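Local coordinates for protein type VI secretion system component (Escherichia coli O6, PDB 2P5Z) that is a component of the type VI secretion system, structurally similar to the phage T4 tail proteins gp27 and gp5, and probably forms part of the apparatus's trimeric spike, at residues T227-S238 against Q310-L321; R300-N308 against R370-I378. One frame throughout, in Å; residues are numbered along the deposited sequence.

Contact 1: residues T227-S238 against Q310-L321; sequences TEAVWGLNTAYS and QAILKGQSTSSL
Strands 230-237 and 311-317 pair antiparallel within the region related to phage tail baseplate hubs, and a beta bulge between Trp231 and Asn234 shifts their register by one residue. Gly232 sits in the bulge with a positive phi of 70°, a backbone shape that glycine adopts readily. Its O receives ND2 of Asn234 at 3.1 Å, in the amide plane, which fixes the Asn234 amide against CB of Lys314. Before the bulge, Trp231 and Gln316 form a hydrogen-bonded pair, and the flat indole suits the slender glutamine chain: CB of Gln316 lies over the face of the five-membered ring, 3.9 Å from its centroid, while CG2 of Thr318 meets the ring edge. With CG of Trp231 lying between its own N and carbonyl carbon (chi1 79°), the ring swings across the partner strand. Past the bulge, CE2 of Tyr237 touches the small CB of Ala311 at 3.5 Å. Along its length strand 311-317 also pairs with strand 359-366. Thr235 OG1 turns to His96 N of a second subunit, whose strand pairs with residues 235-237. At the other end Ser317 OG makes an ST turn, accepting from Ser319 N, and donates to Ala229 O at 2.6 Å, an oxygen that Thr318 N also grips. The extended Glu228 reaches beyond the strand, where its OE2 accepts from Ser320 OG at 2.9 Å on the syn side of the carboxylate.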
loop_
_atom_site.group_PDB
_atom_site.type_symbol
_atom_site.label_atom_id
_atom_site.label_comp_id
_atom_site.label_asym_id
_atom_site.label_seq_id
_atom_site.Cartn_x
_atom_site.Cartn_y
_atom_site.Cartn_z
ATOM N N THR A 227 0.643 -25.376 35.006
ATOM C CA THR A 227 0.428 -26.474 34.060
ATOM C C THR A 227 -0.025 -25.980 32.661
ATOM O O THR A 227 -0.615 -24.905 32.535
ATOM C CB THR A 227 -0.526 -27.550 34.665
ATOM O OG1 THR A 227 -0.980 -28.438 33.636
ATOM C CG2 THR A 227 -1.723 -26.901 35.357
ATOM N N GLU A 228 0.264 -26.773 31.624
ATOM C CA GLU A 228 0.133 -26.337 30.218
ATOM C C GLU A 228 -1.170 -26.759 29.529
ATOM O O GLU A 228 -1.487 -27.948 29.465
ATOM C CB GLU A 228 1.327 -26.849 29.399
ATOM C CG GLU A 228 2.693 -26.365 29.890
ATOM C CD GLU A 228 3.772 -26.464 28.819
ATOM O OE1 GLU A 228 3.541 -27.153 27.800
ATOM O OE2 GLU A 228 4.849 -25.846 28.995
ATOM N N ALA A 229 -1.898 -25.787 28.970
ATOM C CA ALA A 229 -3.239 -26.041 28.407
ATOM C C ALA A 229 -3.667 -25.134 27.234
ATOM O O ALA A 229 -2.958 -24.195 26.867
ATOM C CB ALA A 229 -4.263 -25.965 29.508
ATOM N N VAL A 230 -4.850 -25.411 26.680
ATOM C CA VAL A 230 -5.400 -24.650 25.546
ATOM C C VAL A 230 -6.802 -24.063 25.857
ATOM O O VAL A 230 -7.535 -24.636 26.644
ATOM C CB VAL A 230 -5.385 -25.542 24.258
ATOM C CG1 VAL A 230 -6.776 -25.950 23.805
ATOM C CG2 VAL A 230 -4.662 -24.854 23.141
ATOM N N TRP A 231 -7.157 -22.913 25.277
ATOM C CA TRP A 231 -8.491 -22.300 25.481
ATOM C C TRP A 231 -8.803 -21.215 24.455
ATOM O O TRP A 231 -7.947 -20.843 23.666
ATOM C CB TRP A 231 -8.623 -21.695 26.886
ATOM C CG TRP A 231 -7.973 -20.345 27.069
ATOM C CD1 TRP A 231 -8.563 -19.115 26.930
ATOM C CD2 TRP A 231 -6.623 -20.102 27.470
ATOM N NE1 TRP A 231 -7.645 -18.123 27.187
ATOM C CE2 TRP A 231 -6.450 -18.705 27.532
ATOM C CE3 TRP A 231 -5.542 -20.934 27.776
ATOM C CZ2 TRP A 231 -5.234 -18.114 27.877
ATOM C CZ3 TRP A 231 -4.340 -20.352 28.139
ATOM C CH2 TRP A 231 -4.190 -18.952 28.176
ATOM N N GLY A 232 -10.024 -20.690 24.485
ATOM C CA GLY A 232 -10.423 -19.583 23.605
ATOM C C GLY A 232 -10.560 -19.973 22.135
ATOM O O GLY A 232 -10.374 -19.135 21.247
ATOM N N LEU A 233 -10.879 -21.242 21.884
ATOM C CA LEU A 233 -10.897 -21.776 20.536
ATOM C C LEU A 233 -11.970 -21.135 19.675
ATOM O O LEU A 233 -13.098 -20.926 20.129
ATOM C CB LEU A 233 -11.070 -23.291 20.535
ATOM C CG LEU A 233 -10.039 -24.121 21.301
ATOM C CD1 LEU A 233 -10.219 -25.607 21.017
ATOM C CD2 LEU A 233 -8.608 -23.705 20.978
ATOM N N ASN A 234 -11.590 -20.812 18.439
ATOM C CA ASN A 234 -12.491 -20.194 17.477
ATOM C C ASN A 234 -12.122 -20.496 16.012
ATOM O O ASN A 234 -10.991 -20.891 15.707
ATOM C CB ASN A 234 -12.572 -18.697 17.719
ATOM C CG ASN A 234 -11.269 -17.993 17.442
ATOM O OD1 ASN A 234 -11.087 -17.427 16.370
ATOM N ND2 ASN A 234 -10.355 -18.015 18.409
ATOM N N THR A 235 -13.098 -20.336 15.119
ATOM C CA THR A 235 -12.929 -20.694 13.727
ATOM C C THR A 235 -13.343 -19.549 12.855
ATOM O O THR A 235 -14.054 -18.653 13.297
ATOM C CB THR A 235 -13.848 -21.821 13.289
ATOM O OG1 THR A 235 -15.190 -21.354 13.371
ATOM C CG2 THR A 235 -13.661 -23.101 14.102
ATOM N N ALA A 236 -12.901 -19.598 11.602
ATOM C CA ALA A 236 -13.268 -18.610 10.599
ATOM C C ALA A 236 -13.259 -19.306 9.252
ATOM O O ALA A 236 -12.334 -20.064 8.938
ATOM C CB ALA A 236 -12.298 -17.433 10.597
ATOM N N TYR A 237 -14.306 -19.078 8.475
ATOM C CA TYR A 237 -14.450 -19.719 7.182
ATOM C C TYR A 237 -14.950 -18.665 6.260
ATOM O O TYR A 237 -15.820 -17.873 6.619
ATOM C CB TYR A 237 -15.456 -20.855 7.219
ATOM C CG TYR A 237 -15.023 -22.065 8.003
ATOM C CD1 TYR A 237 -15.224 -22.143 9.386
ATOM C CD2 TYR A 237 -14.468 -23.160 7.366
ATOM C CE1 TYR A 237 -14.845 -23.272 10.104
ATOM C CE2 TYR A 237 -14.099 -24.294 8.082
ATOM C CZ TYR A 237 -14.281 -24.334 9.444
ATOM O OH TYR A 237 -13.902 -25.453 10.143
ATOM N N SER A 238 -14.385 -18.633 5.067
ATOM C CA SER A 238 -14.677 -17.550 4.157
ATOM C C SER A 238 -15.043 -18.117 2.809
ATOM O O SER A 238 -14.967 -19.328 2.594
ATOM C CB SER A 238 -13.468 -16.625 4.040
ATOM O OG SER A 238 -13.896 -15.310 3.735
ATOM N N GLN A 310 -9.335 -20.801 3.318
ATOM C CA GLN A 310 -10.777 -20.992 3.412
ATOM C C GLN A 310 -11.203 -21.318 4.845
ATOM O O GLN A 310 -12.362 -21.146 5.207
ATOM C CB GLN A 310 -11.196 -22.159 2.518
ATOM C CG GLN A 310 -12.627 -22.086 2.013
ATOM C CD GLN A 310 -13.103 -23.387 1.401
ATOM O OE1 GLN A 310 -14.081 -23.408 0.653
ATOM N NE2 GLN A 310 -12.420 -24.484 1.721
ATOM N N ALA A 311 -10.267 -21.822 5.645
ATOM C CA ALA A 311 -10.582 -22.261 6.992
ATOM C C ALA A 311 -9.485 -21.882 7.971
ATOM O O ALA A 311 -8.495 -22.595 8.088
ATOM C CB ALA A 311 -10.794 -23.753 7.014
ATOM N N ILE A 312 -9.660 -20.775 8.689
ATOM C CA ILE A 312 -8.693 -20.415 9.728
ATOM C C ILE A 312 -9.148 -20.829 11.147
ATOM O O ILE A 312 -10.234 -20.469 11.621
ATOM C CB ILE A 312 -8.282 -18.919 9.663
ATOM C CG1 ILE A 312 -7.783 -18.572 8.252
ATOM C CG2 ILE A 312 -7.180 -18.621 10.662
ATOM C CD1 ILE A 312 -7.633 -17.051 7.981
ATOM N N LEU A 313 -8.298 -21.600 11.810
ATOM C CA LEU A 313 -8.549 -22.018 13.164
ATOM C C LEU A 313 -7.677 -21.203 14.112
ATOM O O LEU A 313 -6.479 -21.037 13.870
ATOM C CB LEU A 313 -8.239 -23.498 13.291
ATOM C CG LEU A 313 -8.993 -24.338 12.258
ATOM C CD1 LEU A 313 -8.806 -25.796 12.527
ATOM C CD2 LEU A 313 -10.482 -24.027 12.249
ATOM N N LYS A 314 -8.278 -20.668 15.174
ATOM C CA LYS A 314 -7.526 -19.909 16.162
ATOM C C LYS A 314 -7.720 -20.391 17.599
ATOM O O LYS A 314 -8.597 -21.208 17.893
ATOM C CB LYS A 314 -7.833 -18.426 16.068
ATOM C CG LYS A 314 -7.316 -17.741 14.823
ATOM C CD LYS A 314 -7.149 -16.251 15.077
ATOM C CE LYS A 314 -7.364 -15.446 13.799
ATOM N NZ LYS A 314 -8.761 -15.637 13.262
ATOM N N GLY A 315 -6.894 -19.883 18.498
ATOM C CA GLY A 315 -6.956 -20.300 19.884
ATOM C C GLY A 315 -5.896 -19.662 20.760
ATOM O O GLY A 315 -5.068 -18.891 20.284
ATOM N N GLN A 316 -5.938 -19.988 22.052
ATOM C CA GLN A 316 -4.978 -19.474 23.024
ATOM C C GLN A 316 -4.396 -20.598 23.845
ATOM O O GLN A 316 -5.028 -21.644 23.997
ATOM C CB GLN A 316 -5.625 -18.452 23.939
ATOM C CG GLN A 316 -5.476 -17.059 23.441
ATOM C CD GLN A 316 -6.529 -16.159 23.994
ATOM O OE1 GLN A 316 -7.722 -16.445 23.878
ATOM N NE2 GLN A 316 -6.111 -15.051 24.592
ATOM N N SER A 317 -3.192 -20.379 24.367
ATOM C CA SER A 317 -2.491 -21.414 25.104
ATOM C C SER A 317 -1.394 -20.888 26.031
ATOM O O SER A 317 -0.958 -19.725 25.922
ATOM C CB SER A 317 -1.883 -22.440 24.156
ATOM O OG SER A 317 -1.413 -23.556 24.888
ATOM N N THR A 318 -0.965 -21.770 26.939
ATOM C CA THR A 318 0.160 -21.514 27.841
ATOM C C THR A 318 1.289 -22.509 27.602
ATOM O O THR A 318 2.332 -22.423 28.251
ATOM C CB THR A 318 -0.246 -21.628 29.345
ATOM O OG1 THR A 318 -0.889 -22.893 29.590
ATOM C CG2 THR A 318 -1.159 -20.498 29.754
ATOM N N SER A 319 1.058 -23.474 26.714
ATOM C CA SER A 319 2.089 -24.440 26.323
ATOM C C SER A 319 3.312 -23.773 25.698
ATOM O O SER A 319 3.196 -23.000 24.767
ATOM C CB SER A 319 1.531 -25.469 25.346
ATOM O OG SER A 319 2.585 -26.231 24.782
ATOM N N SER A 320 4.487 -24.086 26.222
ATOM C CA SER A 320 5.733 -23.527 25.725
ATOM C C SER A 320 6.254 -24.401 24.601
ATOM O O SER A 320 7.228 -24.057 23.928
ATOM C CB SER A 320 6.752 -23.538 26.841
ATOM O OG SER A 320 6.958 -24.869 27.288
ATOM N N LEU A 321 5.618 -25.554 24.437
ATOM C CA LEU A 321 5.959 -26.485 23.386
ATOM C C LEU A 321 5.277 -26.126 22.060
ATOM O O LEU A 321 5.769 -26.501 20.991
ATOM C CB LEU A 321 5.589 -27.909 23.810
ATOM C CG LEU A 321 6.551 -28.605 24.780
ATOM C CD1 LEU A 321 6.038 -29.992 25.149
ATOM C CD2 LEU A 321 7.964 -28.690 24.192
#

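Contact 2: residues R300-N308 against R370-I378; sequences RIRHERYLN and RYGYRPALI
Glu304 OE1 is gripped side-on by Arg374, which brings NE to 2.8 Å and NH2 to 3.0 Å from the same face of the carboxylate. Gly372 N adds a weak bond to it. The guanidinium holds OE1 near its own plane, while CD1 of Ile301 covers one of its faces. Arg300 adds a long salt bridge to Glu304 OE2, and NH1 of Arg374 turns to the carbonyl oxygens of Gly183 and Asp203, which would probably offset some of the buried arginine's charge. Helix 298-308, part of the baseplate-hub-related region, packs its last turns against the irregular segment following strand 359-366, and this salt-bridge network of Arg300, Glu304 and Arg374 joins the two. Near the helix end Asn308 uses both halves of its amide: ND2 donates to Gly372 O at 2.7 Å, straight in the amide plane, and also to Glu304 O, while OD1 accepts from Arg374 N at 3.1 Å, from well above the carbonyl plane, at a C=O...N angle of only 101°. An asparagine suits this place because it can both give and take from a backbone without regular pairing. The same ND2 lies at the edge of the Tyr371 ring, whose face carries CB of Leu307, 3.8 Å from the centroid. CD2 of Leu377 lies over one face of the Arg305 guanidinium, toward its rim; Arg305 NH1 bonds to Ser180 O, and a water bridges Arg305 NE and Pro375 O, 2.7 Å from each.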
loop_
_atom_site.group_PDB
_atom_site.type_symbol
_atom_site.label_atom_id
_atom_site.label_comp_id
_atom_site.label_asym_id
_atom_site.label_seq_id
_atom_site.Cartn_x
_atom_site.Cartn_y
_atom_site.Cartn_z
ATOM N N ARG A 300 -2.898 -27.911 -8.792
ATOM C CA ARG A 300 -3.065 -28.641 -7.543
ATOM C C ARG A 300 -2.572 -27.816 -6.358
ATOM O O ARG A 300 -3.258 -27.741 -5.336
ATOM C CB ARG A 300 -2.343 -29.988 -7.595
ATOM C CG ARG A 300 -2.811 -30.987 -6.539
ATOM C CD ARG A 300 -1.807 -31.164 -5.434
ATOM N NE ARG A 300 -0.694 -32.027 -5.816
ATOM C CZ ARG A 300 0.518 -31.967 -5.267
ATOM N NH1 ARG A 300 0.778 -31.080 -4.321
ATOM N NH2 ARG A 300 1.481 -32.784 -5.669
ATOM N N ILE A 301 -1.395 -27.205 -6.514
ATOM C CA ILE A 301 -0.819 -26.301 -5.524
ATOM C C ILE A 301 -1.753 -25.111 -5.288
ATOM O O ILE A 301 -2.046 -24.778 -4.137
ATOM C CB ILE A 301 0.610 -25.794 -5.938
ATOM C CG1 ILE A 301 1.645 -26.929 -5.963
ATOM C CG2 ILE A 301 1.103 -24.659 -5.027
ATOM C CD1 ILE A 301 1.714 -27.772 -4.715
ATOM N N ARG A 302 -2.259 -24.504 -6.363
ATOM C CA ARG A 302 -3.104 -23.310 -6.228
ATOM C C ARG A 302 -4.480 -23.605 -5.610
ATOM O O ARG A 302 -5.111 -22.721 -5.030
ATOM C CB ARG A 302 -3.231 -22.543 -7.553
ATOM C CG ARG A 302 -4.235 -23.122 -8.549
ATOM C CD ARG A 302 -4.602 -22.123 -9.633
ATOM N NE ARG A 302 -4.493 -20.753 -9.133
ATOM C CZ ARG A 302 -5.309 -19.756 -9.461
ATOM N NH1 ARG A 302 -6.328 -19.963 -10.290
ATOM N NH2 ARG A 302 -5.106 -18.548 -8.946
ATOM N N HIS A 303 -4.922 -24.855 -5.707
ATOM C CA HIS A 303 -6.161 -25.259 -5.081
ATOM C C HIS A 303 -5.970 -25.477 -3.580
ATOM O O HIS A 303 -6.794 -25.038 -2.780
ATOM C CB HIS A 303 -6.703 -26.533 -5.731
ATOM C CG HIS A 303 -8.057 -26.930 -5.228
ATOM N ND1 HIS A 303 -8.306 -28.157 -4.643
ATOM C CD2 HIS A 303 -9.231 -26.251 -5.204
ATOM C CE1 HIS A 303 -9.580 -28.224 -4.301
ATOM N NE2 HIS A 303 -10.162 -27.080 -4.626
ATOM N N GLU A 304 -4.885 -26.161 -3.217
ATOM C CA GLU A 304 -4.510 -26.366 -1.822
ATOM C C GLU A 304 -4.300 -25.036 -1.082
ATOM O O GLU A 304 -4.606 -24.924 0.110
ATOM C CB GLU A 304 -3.253 -27.232 -1.718
ATOM C CG GLU A 304 -3.424 -28.683 -2.161
ATOM C CD GLU A 304 -2.262 -29.599 -1.741
ATOM O OE1 GLU A 304 -1.385 -29.185 -0.944
ATOM O OE2 GLU A 304 -2.225 -30.756 -2.206
ATOM N N ARG A 305 -3.800 -24.030 -1.795
ATOM C CA ARG A 305 -3.620 -22.692 -1.245
ATOM C C ARG A 305 -4.967 -22.015 -0.980
ATOM O O ARG A 305 -5.099 -21.267 -0.013
ATOM C CB ARG A 305 -2.754 -21.835 -2.181
ATOM C CG ARG A 305 -2.162 -20.579 -1.544
ATOM C CD ARG A 305 -1.442 -19.688 -2.567
ATOM N NE ARG A 305 -0.253 -20.333 -3.134
ATOM C CZ ARG A 305 -0.036 -20.545 -4.432
ATOM N NH1 ARG A 305 1.079 -21.151 -4.814
ATOM N NH2 ARG A 305 -0.917 -20.154 -5.349
ATOM N N TYR A 306 -5.958 -22.281 -1.838
ATOM C CA TYR A 306 -7.324 -21.763 -1.645
ATOM C C TYR A 306 -7.988 -22.402 -0.434
ATOM O O TYR A 306 -8.626 -21.711 0.360
ATOM C CB TYR A 306 -8.198 -21.955 -2.890
ATOM C CG TYR A 306 -7.990 -20.895 -3.952
ATOM C CD1 TYR A 306 -7.735 -19.564 -3.600
ATOM C CD2 TYR A 306 -8.063 -21.214 -5.313
ATOM C CE1 TYR A 306 -7.544 -18.582 -4.575
ATOM C CE2 TYR A 306 -7.879 -20.242 -6.292
ATOM C CZ TYR A 306 -7.621 -18.930 -5.916
ATOM O OH TYR A 306 -7.440 -17.965 -6.882
ATOM N N LEU A 307 -7.804 -23.713 -0.296
ATOM C CA LEU A 307 -8.267 -24.466 0.864
ATOM C C LEU A 307 -7.594 -23.985 2.167
ATOM O O LEU A 307 -8.244 -23.923 3.216
ATOM C CB LEU A 307 -8.038 -25.963 0.642
ATOM C CG LEU A 307 -9.187 -26.841 0.103
ATOM C CD1 LEU A 307 -10.214 -26.099 -0.755
ATOM C CD2 LEU A 307 -8.648 -28.064 -0.643
ATOM N N ASN A 308 -6.314 -23.616 2.080
ATOM C CA ASN A 308 -5.579 -23.049 3.206
ATOM C C ASN A 308 -6.236 -21.799 3.788
ATOM O O ASN A 308 -6.377 -21.680 5.001
ATOM C CB ASN A 308 -4.106 -22.758 2.836
ATOM C CG ASN A 308 -3.171 -23.931 3.161
ATOM O OD1 ASN A 308 -2.340 -23.847 4.072
ATOM N ND2 ASN A 308 -3.321 -25.038 2.429
ATOM N N ARG A 370 -6.303 -34.795 2.025
ATOM C CA ARG A 370 -6.411 -34.393 0.633
ATOM C C ARG A 370 -5.956 -32.967 0.325
ATOM O O ARG A 370 -6.133 -32.498 -0.796
ATOM C CB ARG A 370 -7.797 -34.723 0.034
ATOM C CG ARG A 370 -9.024 -34.439 0.902
ATOM C CD ARG A 370 -9.370 -32.955 0.917
ATOM N NE ARG A 370 -10.779 -32.685 0.637
ATOM C CZ ARG A 370 -11.257 -32.352 -0.560
ATOM N NH1 ARG A 370 -10.441 -32.258 -1.606
ATOM N NH2 ARG A 370 -12.554 -32.115 -0.715
ATOM N N TYR A 371 -5.382 -32.289 1.322
ATOM C CA TYR A 371 -4.532 -31.108 1.092
ATOM C C TYR A 371 -3.534 -30.887 2.219
ATOM O O TYR A 371 -3.651 -31.502 3.272
ATOM C CB TYR A 371 -5.332 -29.833 0.808
ATOM C CG TYR A 371 -5.961 -29.128 1.982
ATOM C CD1 TYR A 371 -7.124 -29.617 2.565
ATOM C CD2 TYR A 371 -5.438 -27.934 2.463
ATOM C CE1 TYR A 371 -7.727 -28.963 3.618
ATOM C CE2 TYR A 371 -6.039 -27.269 3.519
ATOM C CZ TYR A 371 -7.185 -27.793 4.093
ATOM O OH TYR A 371 -7.806 -27.150 5.143
ATOM N N GLY A 372 -2.548 -30.018 1.981
ATOM C CA GLY A 372 -1.503 -29.703 2.964
ATOM C C GLY A 372 -1.295 -28.205 3.120
ATOM O O GLY A 372 -2.002 -27.409 2.490
ATOM N N TYR A 373 -0.341 -27.812 3.967
ATOM C CA TYR A 373 -0.045 -26.389 4.152
ATOM C C TYR A 373 0.639 -25.840 2.910
ATOM O O TYR A 373 1.454 -26.530 2.303
ATOM C CB TYR A 373 0.818 -26.121 5.402
ATOM C CG TYR A 373 1.275 -24.674 5.491
ATOM C CD1 TYR A 373 0.409 -23.667 5.909
ATOM C CD2 TYR A 373 2.560 -24.308 5.099
ATOM C CE1 TYR A 373 0.830 -22.333 5.952
ATOM C CE2 TYR A 373 2.976 -22.998 5.133
ATOM C CZ TYR A 373 2.120 -22.017 5.558
ATOM O OH TYR A 373 2.587 -20.721 5.575
ATOM N N ARG A 374 0.284 -24.612 2.534
ATOM C CA ARG A 374 0.884 -23.904 1.416
ATOM C C ARG A 374 0.973 -22.431 1.801
ATOM O O ARG A 374 -0.011 -21.863 2.272
ATOM C CB ARG A 374 0.019 -24.016 0.145
ATOM C CG ARG A 374 -0.211 -25.420 -0.412
ATOM C CD ARG A 374 1.062 -26.099 -0.923
ATOM N NE ARG A 374 0.872 -27.548 -0.977
ATOM C CZ ARG A 374 1.852 -28.442 -0.888
ATOM N NH1 ARG A 374 3.126 -28.048 -0.724
ATOM N NH2 ARG A 374 1.558 -29.742 -0.944
ATOM N N PRO A 375 2.139 -21.798 1.597
ATOM C CA PRO A 375 2.310 -20.394 1.948
ATOM C C PRO A 375 1.646 -19.465 0.956
ATOM O O PRO A 375 1.296 -19.883 -0.146
ATOM C CB PRO A 375 3.836 -20.190 1.889
ATOM C CG PRO A 375 4.422 -21.539 1.688
ATOM C CD PRO A 375 3.379 -22.383 1.071
ATOM N N ALA A 376 1.486 -18.210 1.352
ATOM C CA ALA A 376 0.998 -17.191 0.453
ATOM C C ALA A 376 1.976 -16.986 -0.714
ATOM O O ALA A 376 3.202 -17.022 -0.557
ATOM C CB ALA A 376 0.752 -15.865 1.209
ATOM N N LEU A 377 1.386 -16.790 -1.884
ATOM C CA LEU A 377 2.069 -16.579 -3.133
ATOM C C LEU A 377 2.662 -15.168 -3.117
ATOM O O LEU A 377 1.918 -14.201 -3.018
ATOM C CB LEU A 377 0.998 -16.703 -4.210
ATOM C CG LEU A 377 1.177 -17.038 -5.684
ATOM C CD1 LEU A 377 1.420 -15.759 -6.481
ATOM C CD2 LEU A 377 2.270 -18.070 -5.881
ATOM N N ILE A 378 3.991 -15.052 -3.179
ATOM C CA ILE A 378 4.642 -13.750 -3.309
ATOM C C ILE A 378 4.626 -13.365 -4.788
ATOM O O ILE A 378 5.110 -14.119 -5.633
ATOM C CB ILE A 378 6.101 -13.775 -2.771
ATOM C CG1 ILE A 378 6.122 -13.886 -1.249
ATOM C CG2 ILE A 378 6.861 -12.516 -3.113
ATOM C CD1 ILE A 378 6.404 -15.248 -0.764
HETATM O O HOH W 1 1.759 -21.776 -2.001
HETATM O O HOH W 2 -7.723 -24.036 5.738
#

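The two contacts have centres about 21 Å apart and alternate along the chain: strand 230-237, helix 298-308, strand 311-317, then the segment 370-378. Helix 298-308 leads almost directly into strand 311-317, so one continuous piece of chain supplies the second half of contact 1 and the first half of contact 2. Strand 359-366 links them again, since it pairs with strand 311-317 and then runs on to the segment that receives the helix. Contact 1 lies farther from the chain centre and borders a second subunit, whereas contact 2 is buried within its own chain. The chain thus joins a sheet that runs on into a second subunit to the helix preceding one of its strands.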